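Local coordinates for aminoacyl-tRNA synthetase (Cryptosporidium parvum, PDB 5F9Z), which probably joins proline to its tRNA in an ATP-dependent reaction, as a class II prolyl-tRNA synthetase, at residues A[302-307]-A[361-366]; A[202-207]-A[294-299]; A[18-23]-A[30-35]; A[38-43]-A[53-58]. All coordinates share one frame; numbering follows the deposited sequence.

Contact 1 of 4, residues A[302-307]-A[361-366]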
loop_
_atom_site.group_PDB
_atom_site.type_symbol
_atom_site.label_atom_id
_atom_site.label_comp_id
_atom_site.label_asym_id
_atom_site.label_seq_id
_atom_site.Cartn_x
_atom_site.Cartn_y
_atom_site.Cartn_z
ATOM N N VAL A 302 8.845 1.755 16.034
ATOM C CA VAL A 302 9.549 1.184 17.174
ATOM C C VAL A 302 9.252 -0.308 17.196
ATOM O O VAL A 302 8.094 -0.711 17.360
ATOM C CB VAL A 302 9.140 1.843 18.500
ATOM C CG1 VAL A 302 9.792 1.126 19.668
ATOM C CG2 VAL A 302 9.522 3.317 18.499
ATOM N N GLN A 303 10.291 -1.124 17.018
ATOM C CA GLN A 303 10.100 -2.570 17.002
ATOM C C GLN A 303 10.026 -3.141 18.413
ATOM O O GLN A 303 9.253 -4.071 18.668
ATOM C CB GLN A 303 11.226 -3.238 16.214
ATOM C CG GLN A 303 11.246 -2.873 14.741
ATOM C CD GLN A 303 12.495 -3.365 14.039
ATOM O OE1 GLN A 303 13.582 -3.373 14.616
ATOM N NE2 GLN A 303 12.345 -3.783 12.787
ATOM N N VAL A 304 10.818 -2.602 19.337
ATOM C CA VAL A 304 10.850 -3.066 20.718
ATOM C C VAL A 304 10.748 -1.858 21.636
ATOM O O VAL A 304 11.515 -0.900 21.497
ATOM C CB VAL A 304 12.131 -3.864 21.029
ATOM C CG1 VAL A 304 12.166 -4.249 22.499
ATOM C CG2 VAL A 304 12.223 -5.099 20.145
ATOM N N ILE A 305 9.804 -1.902 22.572
ATOM C CA ILE A 305 9.688 -0.899 23.622
ATOM C C ILE A 305 10.083 -1.556 24.938
ATOM O O ILE A 305 9.573 -2.628 25.286
ATOM C CB ILE A 305 8.273 -0.291 23.682
ATOM C CG1 ILE A 305 8.202 0.799 24.754
ATOM C CG2 ILE A 305 7.205 -1.359 23.902
ATOM C CD1 ILE A 305 9.009 2.032 24.413
ATOM N N ILE A 306 11.020 -0.936 25.647
ATOM C CA ILE A 306 11.524 -1.462 26.910
ATOM C C ILE A 306 10.779 -0.748 28.028
ATOM O O ILE A 306 10.948 0.458 28.232
ATOM C CB ILE A 306 13.042 -1.279 27.037
ATOM C CG1 ILE A 306 13.760 -1.973 25.877
ATOM C CG2 ILE A 306 13.533 -1.826 28.369
ATOM C CD1 ILE A 306 15.267 -1.855 25.935
ATOM N N ILE A 307 9.950 -1.493 28.753
ATOM C CA ILE A 307 9.119 -0.918 29.806
ATOM C C ILE A 307 9.575 -1.460 31.156
ATOM O O ILE A 307 9.193 -2.576 31.537
ATOM C CB ILE A 307 7.631 -1.216 29.562
ATOM C CG1 ILE A 307 7.215 -0.726 28.173
ATOM C CG2 ILE A 307 6.776 -0.567 30.637
ATOM C CD1 ILE A 307 5.776 -1.032 27.822
ATOM N N LEU A 361 7.255 -5.826 19.870
ATOM C CA LEU A 361 7.606 -6.498 21.112
ATOM C C LEU A 361 7.740 -5.474 22.227
ATOM O O LEU A 361 8.213 -4.355 22.001
ATOM C CB LEU A 361 8.921 -7.279 20.972
ATOM C CG LEU A 361 9.074 -8.232 19.785
ATOM C CD1 LEU A 361 10.508 -8.728 19.689
ATOM C CD2 LEU A 361 8.108 -9.401 19.899
ATOM N N ARG A 362 7.322 -5.855 23.430
ATOM C CA ARG A 362 7.570 -5.055 24.618
ATOM C C ARG A 362 8.395 -5.870 25.603
ATOM O O ARG A 362 8.175 -7.074 25.768
ATOM C CB ARG A 362 6.266 -4.575 25.275
ATOM C CG ARG A 362 5.453 -5.635 25.994
ATOM C CD ARG A 362 4.620 -4.990 27.090
ATOM N NE ARG A 362 3.601 -5.882 27.634
ATOM C CZ ARG A 362 2.343 -5.921 27.207
ATOM N NH1 ARG A 362 1.950 -5.118 26.229
ATOM N NH2 ARG A 362 1.478 -6.762 27.757
ATOM N N PHE A 363 9.364 -5.213 26.230
ATOM C CA PHE A 363 10.224 -5.833 27.228
ATOM C C PHE A 363 9.806 -5.332 28.602
ATOM O O PHE A 363 9.854 -4.126 28.867
ATOM C CB PHE A 363 11.699 -5.517 26.972
ATOM C CG PHE A 363 12.276 -6.199 25.760
ATOM C CD1 PHE A 363 11.510 -7.057 24.987
ATOM C CD2 PHE A 363 13.598 -5.989 25.404
ATOM C CE1 PHE A 363 12.048 -7.680 23.876
ATOM C CE2 PHE A 363 14.143 -6.612 24.299
ATOM C CZ PHE A 363 13.367 -7.457 23.534
ATOM N N GLU A 364 9.391 -6.251 29.465
ATOM C CA GLU A 364 9.056 -5.936 30.847
ATOM C C GLU A 364 10.268 -6.253 31.715
ATOM O O GLU A 364 10.700 -7.409 31.783
ATOM C CB GLU A 364 7.830 -6.724 31.303
ATOM C CG GLU A 364 6.608 -6.503 30.426
ATOM C CD GLU A 364 5.422 -7.346 30.846
ATOM O OE1 GLU A 364 5.556 -8.127 31.812
ATOM O OE2 GLU A 364 4.354 -7.228 30.209
ATOM N N VAL A 365 10.817 -5.231 32.363
ATOM C CA VAL A 365 12.047 -5.354 33.139
ATOM C C VAL A 365 11.711 -5.008 34.584
ATOM O O VAL A 365 11.629 -3.829 34.949
ATOM C CB VAL A 365 13.165 -4.458 32.597
ATOM C CG1 VAL A 365 14.432 -4.634 33.421
ATOM C CG2 VAL A 365 13.429 -4.772 31.131
ATOM N N GLY A 366 11.518 -6.033 35.410
ATOM C CA GLY A 366 11.268 -5.845 36.818
ATOM C C GLY A 366 12.364 -6.455 37.665
ATOM O O GLY A 366 13.390 -6.912 37.153
#

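Contact 2 of 4, residues A[202-207]-A[294-299]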
loop_
_atom_site.group_PDB
_atom_site.type_symbol
_atom_site.label_atom_id
_atom_site.label_comp_id
_atom_site.label_asym_id
_atom_site.label_seq_id
_atom_site.Cartn_x
_atom_site.Cartn_y
_atom_site.Cartn_z
ATOM N N LEU A 202 7.678 -6.180 2.527
ATOM C CA LEU A 202 7.853 -5.079 3.467
ATOM C C LEU A 202 6.620 -4.865 4.340
ATOM O O LEU A 202 6.733 -4.764 5.565
ATOM C CB LEU A 202 8.197 -3.793 2.707
ATOM C CG LEU A 202 8.616 -2.582 3.541
ATOM C CD1 LEU A 202 9.987 -2.806 4.164
ATOM C CD2 LEU A 202 8.605 -1.314 2.698
ATOM N N LEU A 203 5.438 -4.798 3.729
ATOM C CA LEU A 203 4.204 -4.525 4.452
ATOM C C LEU A 203 3.463 -5.788 4.876
ATOM O O LEU A 203 2.419 -5.681 5.528
ATOM C CB LEU A 203 3.278 -3.652 3.597
ATOM C CG LEU A 203 3.875 -2.340 3.084
ATOM C CD1 LEU A 203 2.865 -1.596 2.228
ATOM C CD2 LEU A 203 4.346 -1.472 4.238
ATOM N N ALA A 204 3.971 -6.970 4.518
ATOM C CA ALA A 204 3.343 -8.247 4.868
ATOM C C ALA A 204 1.894 -8.311 4.391
ATOM O O ALA A 204 1.057 -8.995 4.986
ATOM C CB ALA A 204 3.427 -8.513 6.374
ATOM N N THR A 205 1.590 -7.604 3.303
ATOM C CA THR A 205 0.234 -7.514 2.784
ATOM C C THR A 205 0.128 -8.306 1.491
ATOM O O THR A 205 0.848 -8.002 0.528
ATOM C CB THR A 205 -0.155 -6.056 2.548
ATOM O OG1 THR A 205 0.018 -5.313 3.762
ATOM C CG2 THR A 205 -1.606 -5.958 2.102
ATOM N N PRO A 206 -0.740 -9.313 1.417
ATOM C CA PRO A 206 -0.839 -10.105 0.186
ATOM C C PRO A 206 -1.557 -9.338 -0.913
ATOM O O PRO A 206 -2.545 -8.642 -0.670
ATOM C CB PRO A 206 -1.639 -11.336 0.624
ATOM C CG PRO A 206 -2.486 -10.838 1.746
ATOM C CD PRO A 206 -1.662 -9.792 2.461
ATOM N N VAL A 207 -1.039 -9.469 -2.135
ATOM C CA VAL A 207 -1.634 -8.857 -3.315
ATOM C C VAL A 207 -1.625 -9.876 -4.446
ATOM O O VAL A 207 -0.869 -10.850 -4.431
ATOM C CB VAL A 207 -0.902 -7.566 -3.752
ATOM C CG1 VAL A 207 -1.053 -6.479 -2.695
ATOM C CG2 VAL A 207 0.566 -7.852 -4.027
ATOM N N VAL A 294 -1.282 -3.192 14.301
ATOM C CA VAL A 294 -0.338 -4.301 14.263
ATOM C C VAL A 294 0.577 -4.026 13.081
ATOM O O VAL A 294 0.145 -4.106 11.925
ATOM C CB VAL A 294 -1.025 -5.666 14.124
ATOM C CG1 VAL A 294 0.013 -6.756 13.918
ATOM C CG2 VAL A 294 -1.872 -5.963 15.353
ATOM N N LEU A 295 1.823 -3.683 13.362
ATOM C CA LEU A 295 2.689 -3.270 12.276
ATOM C C LEU A 295 3.730 -4.338 11.975
ATOM O O LEU A 295 4.252 -4.972 12.899
ATOM C CB LEU A 295 3.397 -1.954 12.617
ATOM C CG LEU A 295 2.467 -0.781 12.931
ATOM C CD1 LEU A 295 3.256 0.425 13.407
ATOM C CD2 LEU A 295 1.626 -0.427 11.714
ATOM N N PRO A 296 4.036 -4.571 10.702
ATOM C CA PRO A 296 5.155 -5.445 10.358
ATOM C C PRO A 296 6.450 -4.885 10.912
ATOM O O PRO A 296 6.666 -3.664 10.886
ATOM C CB PRO A 296 5.153 -5.437 8.821
ATOM C CG PRO A 296 3.763 -5.051 8.444
ATOM C CD PRO A 296 3.309 -4.102 9.510
ATOM N N PRO A 297 7.330 -5.742 11.438
ATOM C CA PRO A 297 8.599 -5.243 11.995
ATOM C C PRO A 297 9.437 -4.444 11.009
ATOM O O PRO A 297 10.250 -3.618 11.443
ATOM C CB PRO A 297 9.318 -6.529 12.426
ATOM C CG PRO A 297 8.216 -7.491 12.700
ATOM C CD PRO A 297 7.133 -7.177 11.705
ATOM N N LYS A 298 9.265 -4.655 9.703
ATOM C CA LYS A 298 10.055 -3.929 8.717
ATOM C C LYS A 298 9.622 -2.477 8.558
ATOM O O LYS A 298 10.385 -1.680 8.001
ATOM C CB LYS A 298 9.996 -4.639 7.362
ATOM C CG LYS A 298 10.760 -5.949 7.323
ATOM C CD LYS A 298 10.861 -6.482 5.905
ATOM C CE LYS A 298 11.766 -7.701 5.832
ATOM N NZ LYS A 298 11.886 -8.214 4.439
ATOM N N VAL A 299 8.429 -2.109 9.030
ATOM C CA VAL A 299 7.938 -0.741 8.923
ATOM C C VAL A 299 7.521 -0.160 10.263
ATOM O O VAL A 299 7.176 1.020 10.330
ATOM C CB VAL A 299 6.772 -0.635 7.918
ATOM C CG1 VAL A 299 7.228 -1.029 6.530
ATOM C CG2 VAL A 299 5.605 -1.500 8.370
#

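Contact 3 of 4, residues A[18-23]-A[30-35]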
loop_
_atom_site.group_PDB
_atom_site.type_symbol
_atom_site.label_atom_id
_atom_site.label_comp_id
_atom_site.label_asym_id
_atom_site.label_seq_id
_atom_site.Cartn_x
_atom_site.Cartn_y
_atom_site.Cartn_z
ATOM N N ILE A 18 -9.046 0.728 21.783
ATOM C CA ILE A 18 -9.969 0.756 20.656
ATOM C C ILE A 18 -11.301 0.185 21.124
ATOM O O ILE A 18 -11.371 -0.967 21.568
ATOM C CB ILE A 18 -9.415 -0.021 19.454
ATOM C CG1 ILE A 18 -8.010 0.474 19.107
ATOM C CG2 ILE A 18 -10.339 0.121 18.257
ATOM C CD1 ILE A 18 -7.935 1.961 18.824
ATOM N N THR A 19 -12.355 0.995 21.031
ATOM C CA THR A 19 -13.673 0.596 21.506
ATOM C C THR A 19 -14.546 0.010 20.406
ATOM O O THR A 19 -15.456 -0.772 20.702
ATOM C CB THR A 19 -14.392 1.792 22.133
ATOM O OG1 THR A 19 -14.615 2.794 21.132
ATOM C CG2 THR A 19 -13.555 2.389 23.256
ATOM N N ALA A 20 -14.291 0.366 19.151
ATOM C CA ALA A 20 -15.087 -0.119 18.037
ATOM C C ALA A 20 -14.544 -1.449 17.533
ATOM O O ALA A 20 -13.333 -1.623 17.368
ATOM C CB ALA A 20 -15.105 0.903 16.900
ATOM N N ASP A 21 -15.458 -2.379 17.284
ATOM C CA ASP A 21 -15.094 -3.701 16.800
ATOM C C ASP A 21 -14.704 -3.638 15.328
ATOM O O ASP A 21 -15.364 -2.976 14.523
ATOM C CB ASP A 21 -16.271 -4.651 17.016
ATOM C CG ASP A 21 -15.962 -6.066 16.617
ATOM O OD1 ASP A 21 -16.241 -6.422 15.453
ATOM O OD2 ASP A 21 -15.458 -6.826 17.473
ATOM N N LYS A 22 -13.616 -4.331 14.974
ATOM C CA LYS A 22 -13.086 -4.230 13.614
ATOM C C LYS A 22 -14.059 -4.799 12.588
ATOM O O LYS A 22 -14.192 -4.260 11.483
ATOM C CB LYS A 22 -11.736 -4.942 13.511
ATOM C CG LYS A 22 -11.150 -4.936 12.100
ATOM C CD LYS A 22 -9.839 -5.703 12.011
ATOM C CE LYS A 22 -9.286 -5.663 10.593
ATOM N NZ LYS A 22 -7.981 -6.367 10.469
ATOM N N ILE A 23 -14.749 -5.885 12.930
ATOM C CA ILE A 23 -15.606 -6.553 11.956
ATOM C C ILE A 23 -16.972 -5.882 11.877
ATOM O O ILE A 23 -17.468 -5.582 10.785
ATOM C CB ILE A 23 -15.725 -8.052 12.288
ATOM C CG1 ILE A 23 -14.436 -8.783 11.902
ATOM C CG2 ILE A 23 -16.925 -8.666 11.586
ATOM C CD1 ILE A 23 -14.525 -10.291 12.017
ATOM N N TYR A 30 -11.402 1.798 12.146
ATOM C CA TYR A 30 -10.293 2.354 11.378
ATOM C C TYR A 30 -9.947 3.760 11.848
ATOM O O TYR A 30 -8.768 4.118 11.941
ATOM C CB TYR A 30 -10.644 2.348 9.889
ATOM C CG TYR A 30 -9.517 2.773 8.976
ATOM C CD1 TYR A 30 -8.318 2.075 8.949
ATOM C CD2 TYR A 30 -9.663 3.860 8.122
ATOM C CE1 TYR A 30 -7.287 2.455 8.111
ATOM C CE2 TYR A 30 -8.638 4.248 7.280
ATOM C CZ TYR A 30 -7.452 3.541 7.278
ATOM O OH TYR A 30 -6.430 3.923 6.440
ATOM N N SER A 31 -10.962 4.568 12.165
ATOM C CA SER A 31 -10.713 5.930 12.625
ATOM C C SER A 31 -10.006 5.936 13.977
ATOM O O SER A 31 -9.034 6.672 14.176
ATOM C CB SER A 31 -12.026 6.707 12.700
ATOM O OG SER A 31 -11.809 8.024 13.175
ATOM N N GLN A 32 -10.482 5.117 14.919
ATOM C CA GLN A 32 -9.862 5.078 16.240
ATOM C C GLN A 32 -8.433 4.554 16.169
ATOM O O GLN A 32 -7.561 5.009 16.918
ATOM C CB GLN A 32 -10.693 4.219 17.193
ATOM C CG GLN A 32 -12.074 4.767 17.503
ATOM C CD GLN A 32 -12.784 3.964 18.577
ATOM O OE1 GLN A 32 -12.162 3.496 19.531
ATOM N NE2 GLN A 32 -14.093 3.795 18.425
ATOM N N VAL A 33 -8.172 3.600 15.274
ATOM C CA VAL A 33 -6.844 2.997 15.199
ATOM C C VAL A 33 -5.824 4.002 14.675
ATOM O O VAL A 33 -4.713 4.111 15.207
ATOM C CB VAL A 33 -6.888 1.720 14.341
ATOM C CG1 VAL A 33 -5.494 1.327 13.894
ATOM C CG2 VAL A 33 -7.522 0.583 15.126
ATOM N N ILE A 34 -6.181 4.760 13.637
ATOM C CA ILE A 34 -5.226 5.702 13.061
ATOM C C ILE A 34 -5.103 6.983 13.879
ATOM O O ILE A 34 -4.072 7.662 13.796
ATOM C CB ILE A 34 -5.600 6.044 11.609
ATOM C CG1 ILE A 34 -6.981 6.698 11.548
ATOM C CG2 ILE A 34 -5.550 4.795 10.739
ATOM C CD1 ILE A 34 -7.477 6.944 10.144
ATOM N N VAL A 35 -6.113 7.334 14.667
ATOM C CA VAL A 35 -6.058 8.551 15.474
ATOM C C VAL A 35 -5.388 8.296 16.817
ATOM O O VAL A 35 -4.432 8.984 17.185
ATOM C CB VAL A 35 -7.477 9.134 15.655
ATOM C CG1 VAL A 35 -7.478 10.202 16.738
ATOM C CG2 VAL A 35 -7.979 9.711 14.343
#

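Contact 4 of 4, residues A[38-43]-A[53-58]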
loop_
_atom_site.group_PDB
_atom_site.type_symbol
_atom_site.label_atom_id
_atom_site.label_comp_id
_atom_site.label_asym_id
_atom_site.label_seq_id
_atom_site.Cartn_x
_atom_site.Cartn_y
_atom_site.Cartn_z
ATOM N N GLU A 38 -1.706 7.958 17.077
ATOM C CA GLU A 38 -0.953 9.146 16.674
ATOM C C GLU A 38 -0.368 8.983 15.273
ATOM O O GLU A 38 0.753 9.408 14.991
ATOM C CB GLU A 38 0.137 9.484 17.692
ATOM C CG GLU A 38 -0.410 9.803 19.073
ATOM C CD GLU A 38 0.680 10.080 20.084
ATOM O OE1 GLU A 38 1.676 9.327 20.109
ATOM O OE2 GLU A 38 0.541 11.056 20.851
ATOM N N MET A 39 -1.139 8.354 14.387
ATOM C CA MET A 39 -0.779 8.248 12.980
ATOM C C MET A 39 -1.349 9.391 12.152
ATOM O O MET A 39 -0.655 9.937 11.287
ATOM C CB MET A 39 -1.275 6.920 12.402
ATOM C CG MET A 39 -0.267 5.789 12.410
ATOM S SD MET A 39 -0.821 4.455 11.332
ATOM C CE MET A 39 0.675 3.487 11.186
ATOM N N ILE A 40 -2.599 9.764 12.410
ATOM C CA ILE A 40 -3.364 10.640 11.531
ATOM C C ILE A 40 -4.085 11.689 12.365
ATOM O O ILE A 40 -4.603 11.392 13.446
ATOM C CB ILE A 40 -4.369 9.825 10.685
ATOM C CG1 ILE A 40 -3.639 9.051 9.590
ATOM C CG2 ILE A 40 -5.445 10.718 10.081
ATOM C CD1 ILE A 40 -2.951 9.942 8.589
ATOM N N GLU A 41 -4.102 12.921 11.864
ATOM C CA GLU A 41 -4.970 13.975 12.369
ATOM C C GLU A 41 -5.901 14.409 11.247
ATOM O O GLU A 41 -5.449 14.645 10.120
ATOM C CB GLU A 41 -4.165 15.172 12.882
ATOM C CG GLU A 41 -3.488 14.952 14.224
ATOM C CD GLU A 41 -4.460 14.989 15.389
ATOM O OE1 GLU A 41 -4.052 14.617 16.510
ATOM O OE2 GLU A 41 -5.626 15.392 15.190
ATOM N N TYR A 42 -7.193 14.502 11.548
ATOM C CA TYR A 42 -8.148 14.972 10.557
ATOM C C TYR A 42 -7.981 16.470 10.333
ATOM O O TYR A 42 -7.722 17.231 11.269
ATOM C CB TYR A 42 -9.578 14.654 10.994
ATOM C CG TYR A 42 -9.923 13.184 10.917
ATOM C CD1 TYR A 42 -10.235 12.587 9.702
ATOM C CD2 TYR A 42 -9.938 12.392 12.057
ATOM C CE1 TYR A 42 -10.551 11.244 9.625
ATOM C CE2 TYR A 42 -10.254 11.047 11.990
ATOM C CZ TYR A 42 -10.559 10.479 10.772
ATOM O OH TYR A 42 -10.874 9.141 10.701
ATOM N N TYR A 43 -8.125 16.887 9.080
ATOM C CA TYR A 43 -7.904 18.265 8.673
ATOM C C TYR A 43 -9.236 18.933 8.356
ATOM O O TYR A 43 -10.204 18.272 7.972
ATOM C CB TYR A 43 -6.979 18.320 7.453
ATOM C CG TYR A 43 -6.276 19.643 7.248
ATOM C CD1 TYR A 43 -5.412 20.147 8.211
ATOM C CD2 TYR A 43 -6.453 20.371 6.081
ATOM C CE1 TYR A 43 -4.759 21.351 8.024
ATOM C CE2 TYR A 43 -5.805 21.574 5.885
ATOM C CZ TYR A 43 -4.959 22.058 6.859
ATOM O OH TYR A 43 -4.312 23.258 6.666
ATOM N N PRO A 53 4.274 11.670 12.560
ATOM C CA PRO A 53 5.508 10.876 12.410
ATOM C C PRO A 53 5.316 9.372 12.501
ATOM O O PRO A 53 6.063 8.627 11.853
ATOM C CB PRO A 53 6.386 11.396 13.556
ATOM C CG PRO A 53 5.946 12.800 13.743
ATOM C CD PRO A 53 4.463 12.802 13.486
ATOM N N TRP A 54 4.342 8.893 13.279
ATOM C CA TRP A 54 4.173 7.452 13.431
ATOM C C TRP A 54 3.733 6.795 12.128
ATOM O O TRP A 54 4.091 5.641 11.867
ATOM C CB TRP A 54 3.173 7.149 14.545
ATOM C CG TRP A 54 3.331 5.776 15.119
ATOM C CD1 TRP A 54 2.550 4.686 14.868
ATOM C CD2 TRP A 54 4.343 5.343 16.036
ATOM N NE1 TRP A 54 3.010 3.601 15.577
ATOM C CE2 TRP A 54 4.111 3.979 16.301
ATOM C CE3 TRP A 54 5.423 5.977 16.660
ATOM C CZ2 TRP A 54 4.918 3.238 17.163
ATOM C CZ3 TRP A 54 6.222 5.240 17.516
ATOM C CH2 TRP A 54 5.965 3.885 17.758
ATOM N N SER A 55 2.963 7.503 11.303
ATOM C CA SER A 55 2.593 6.989 9.990
ATOM C C SER A 55 3.569 7.432 8.907
ATOM O O SER A 55 3.844 6.668 7.975
ATOM C CB SER A 55 1.176 7.436 9.621
ATOM O OG SER A 55 1.105 8.843 9.468
ATOM N N TYR A 56 4.103 8.652 9.014
ATOM C CA TYR A 56 5.016 9.142 7.987
ATOM C C TYR A 56 6.329 8.370 7.982
ATOM O O TYR A 56 7.001 8.303 6.947
ATOM C CB TYR A 56 5.278 10.636 8.176
ATOM C CG TYR A 56 6.034 11.252 7.023
ATOM C CD1 TYR A 56 5.421 11.445 5.791
ATOM C CD2 TYR A 56 7.362 11.633 7.161
ATOM C CE1 TYR A 56 6.106 12.002 4.730
ATOM C CE2 TYR A 56 8.056 12.195 6.105
ATOM C CZ TYR A 56 7.422 12.375 4.892
ATOM O OH TYR A 56 8.106 12.931 3.836
ATOM N N PHE A 57 6.714 7.791 9.123
ATOM C CA PHE A 57 7.871 6.902 9.145
ATOM C C PHE A 57 7.667 5.722 8.204
ATOM O O PHE A 57 8.599 5.307 7.505
ATOM C CB PHE A 57 8.133 6.408 10.570
ATOM C CG PHE A 57 9.235 5.385 10.669
ATOM C CD1 PHE A 57 8.969 4.033 10.491
ATOM C CD2 PHE A 57 10.534 5.772 10.952
ATOM C CE1 PHE A 57 9.979 3.093 10.579
ATOM C CE2 PHE A 57 11.547 4.835 11.047
ATOM C CZ PHE A 57 11.268 3.494 10.861
ATOM N N ILE A 58 6.455 5.164 8.181
ATOM C CA ILE A 58 6.186 4.004 7.338
ATOM C C ILE A 58 6.301 4.376 5.866
ATOM O O ILE A 58 6.792 3.588 5.050
ATOM C CB ILE A 58 4.808 3.410 7.678
ATOM C CG1 ILE A 58 4.780 2.965 9.141
ATOM C CG2 ILE A 58 4.481 2.244 6.754
ATOM C CD1 ILE A 58 3.543 2.192 9.523
HETATM O O HOH W 1 2.922 10.362 15.612
#

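Contact 1 of 4, residues A[302-307]-A[361-366]
Val304 to Ile307 pair with Leu361 to Glu364 as neighbouring parallel strands in the sheet of the anticodon-binding domain. The two strand segments lie 4.6 Å apart at their closest and diverge by 19°. Backbone bonds zigzag between them, from Leu361 N to Gln303 O, Ile305 N to Leu361 O, Phe363 N to Ile305 O, Ile307 N to Phe363 O and Val365 N to Ile307 O. The last is the longest, at 3.2 Å. The face carrying Val304, Ile306 and Phe363 is apolar. Val304 CG1 sits over the centre of the Phe363 ring, 3.4 Å from the centroid, in a CH-pi contact. This methyl is anti to the backbone N (chi1 176°), which leaves CG2 to meet Leu361 CD1. Ile306 CG1 approaches the same ring obliquely near CD2, and its CG2 touches Val365 CG2. Helix 317-332 covers this face. It is the crossover helix of a right-handed beta-alpha-beta unit that joins strand 304-308 to strand 337-339, and strand 361-365 lies on the other side of strand 304-308. Helix 347-356 packs on the opposite face. There Ile305 CG2 lies 3.6 Å from Arg362 CB, and Ile307 CD1 reaches Arg362 CD at 4.2 Å. Arg362 NE forms a salt bridge to Glu364 OE2 at 3.0 Å, using the anti lone pair of that oxygen. Arg362 NH1 pairs with Glu355, and Tyr351 gives the guanidinium a cation-pi partner.

Contact 2 of 4, residues A[202-207]-A[294-299]
Lys298 passes its aliphatic chain obliquely across Leu202, the last residue of helix 181-202. Lys298 CB meets Leu202 CD1 at 3.7 Å and also lies near Leu202 O. The chain is extended beyond CG. Lys298 CD passes 4.1 Å from Leu202 CA, and NZ ends at the carbonyl oxygen of Asp201 in a weak hydrogen bond. Deeper in the contact, Val299 CG1 is set anti to its own carbonyl carbon (chi1 -62°). This methyl meets both leucines: Leu202 CG is 3.6 Å from it and Leu203 CD2 is 3.7 Å from it. The side chains of Leu203 and Val299 cross at about a right angle. Pro296 fills the remaining part. Its CG comes within 3.3 Å of Leu203 O and also faces Ala204 CB at 4.0 Å, while its CB lies near Leu202 O. No hydrogen bond joins the two segments. The buried carbonyls at the helix end have other partners: Leu202 O accepts from Gln405 NE2, and Leu203 O from His287 NE2 and Thr205 OG1. Ala204 has positive phi where the chain leaves the helix. The contact thus joins the end of helix 181-202 to the linker between helix 278-287 and strand 304-308. Helix 53-71 touches both leucines through Ile62, while Pro296 rests on Met283 of helix 278-287 and on Gln405 of helix 393-417.

Contact 3 of 4, residues A[18-23]-A[30-35]
The loop 18-23 comes closest to helix 30-35 at Ile18 and Gln32, whose CA atoms are 6.2 Å apart, and then leads away toward the start of that helix. Gln32 carries the contact. With its CG anti to the carbonyl carbon (chi1 -65°) and the chain extended, its amide reaches out to Thr19. Gln32 OE1 accepts a nearly straight bond from Thr19 N at 2.9 Å, with the donor tilted from the carbonyl plane. Gln32 NE2 donates to Thr19 OG1, also at 2.9 Å, with the hydroxyl close to the amide plane. Two bonds to one residue thus fix the rotation of the amide. One turn on in the helix, Lys36 NZ also bonds to Gln32 OE1, and one turn back Asp28 OD1 bonds to Gln32 NE2. Ala20 CB packs against Gln32 NE2 at 3.4 Å. Ile18 slides past Gln32 in the opposite direction. Ile18 CD1 lies 3.9 Å from Gln32 CB and 4.0 Å from Val33 CG2. This is local loop-to-helix packing, with the N-terminal loop folded back on helix 26-36. That helix rests on Ile284 of helix 278-287, and its Tyr30 touches Phe163 of the AMPPNP pocket.

Contact 4 of 4, residues A[38-43]-A[53-58]
Glu38 and Trp54 meet through a backbone oxygen: Glu38 O lies 3.3 Å from Trp54 CB. A water accepts from Trp54 N. It lies only 2.4 Å from Glu38 O, too short for a sound bond, so the exact place of the water is doubtful. The carboxylate of Glu38 is turned to Lys357, with which it forms a salt bridge. The same lysine gives Trp54 a cation-pi partner, and its carbonyl oxygen accepts from Trp54 NE1. Glu38 has positive phi and closes helix 26-36 with a Schellman motif. The chain then turns into strand 40-42, which pairs antiparallel with strand 49-51 as a beta hairpin. Helix 53-71 starts just after that hairpin, and its first turns pack back against the residues that lead into strand 40-42. Met39 comes next and has the largest share of the contact. Its CG touches Ser55 CB at 3.5 Å and stands at the edge of the Trp54 ring, in its plane, 3.9 Å from CD1. The rest of the chain is extended, and this carries Met39 CE to Ile58 CD1 at 3.6 Å, crossing that side chain at about a right angle. Met39 O is 2.8 Å from Ser55 OG. The hydroxyl sits between the backbone N and the carbonyl carbon of its own residue (chi1 65°), with Arg52 O as a second oxygen near it. Ile40 adds a looser touch, its CD1 lying 4.3 Å from Ser55 OG.

In the fold
From the N terminus, contact 3 closes the shortest loop, folding segment 18-23 onto helix 26-36. Contact 4 follows, closing the loop that holds the hairpin, by bringing the start of helix 53-71 back to the hairpin's entry. The two are linked by Ile34 O to Ile40 N and by the hydroxyls of Ser31 and Tyr42. Contact 2 spans much of the catalytic part, from the end of helix 181-202 to the linker after helix 278-287. It meets contact 4 where Val299 and Leu295 pack on the start of helix 53-71. Contact 1 lies in the anticodon-binding domain. Gln303 joins it to Pro297 of contact 2, and Val302 touches Trp54 of contact 4. All four are in series; none nests or crosses.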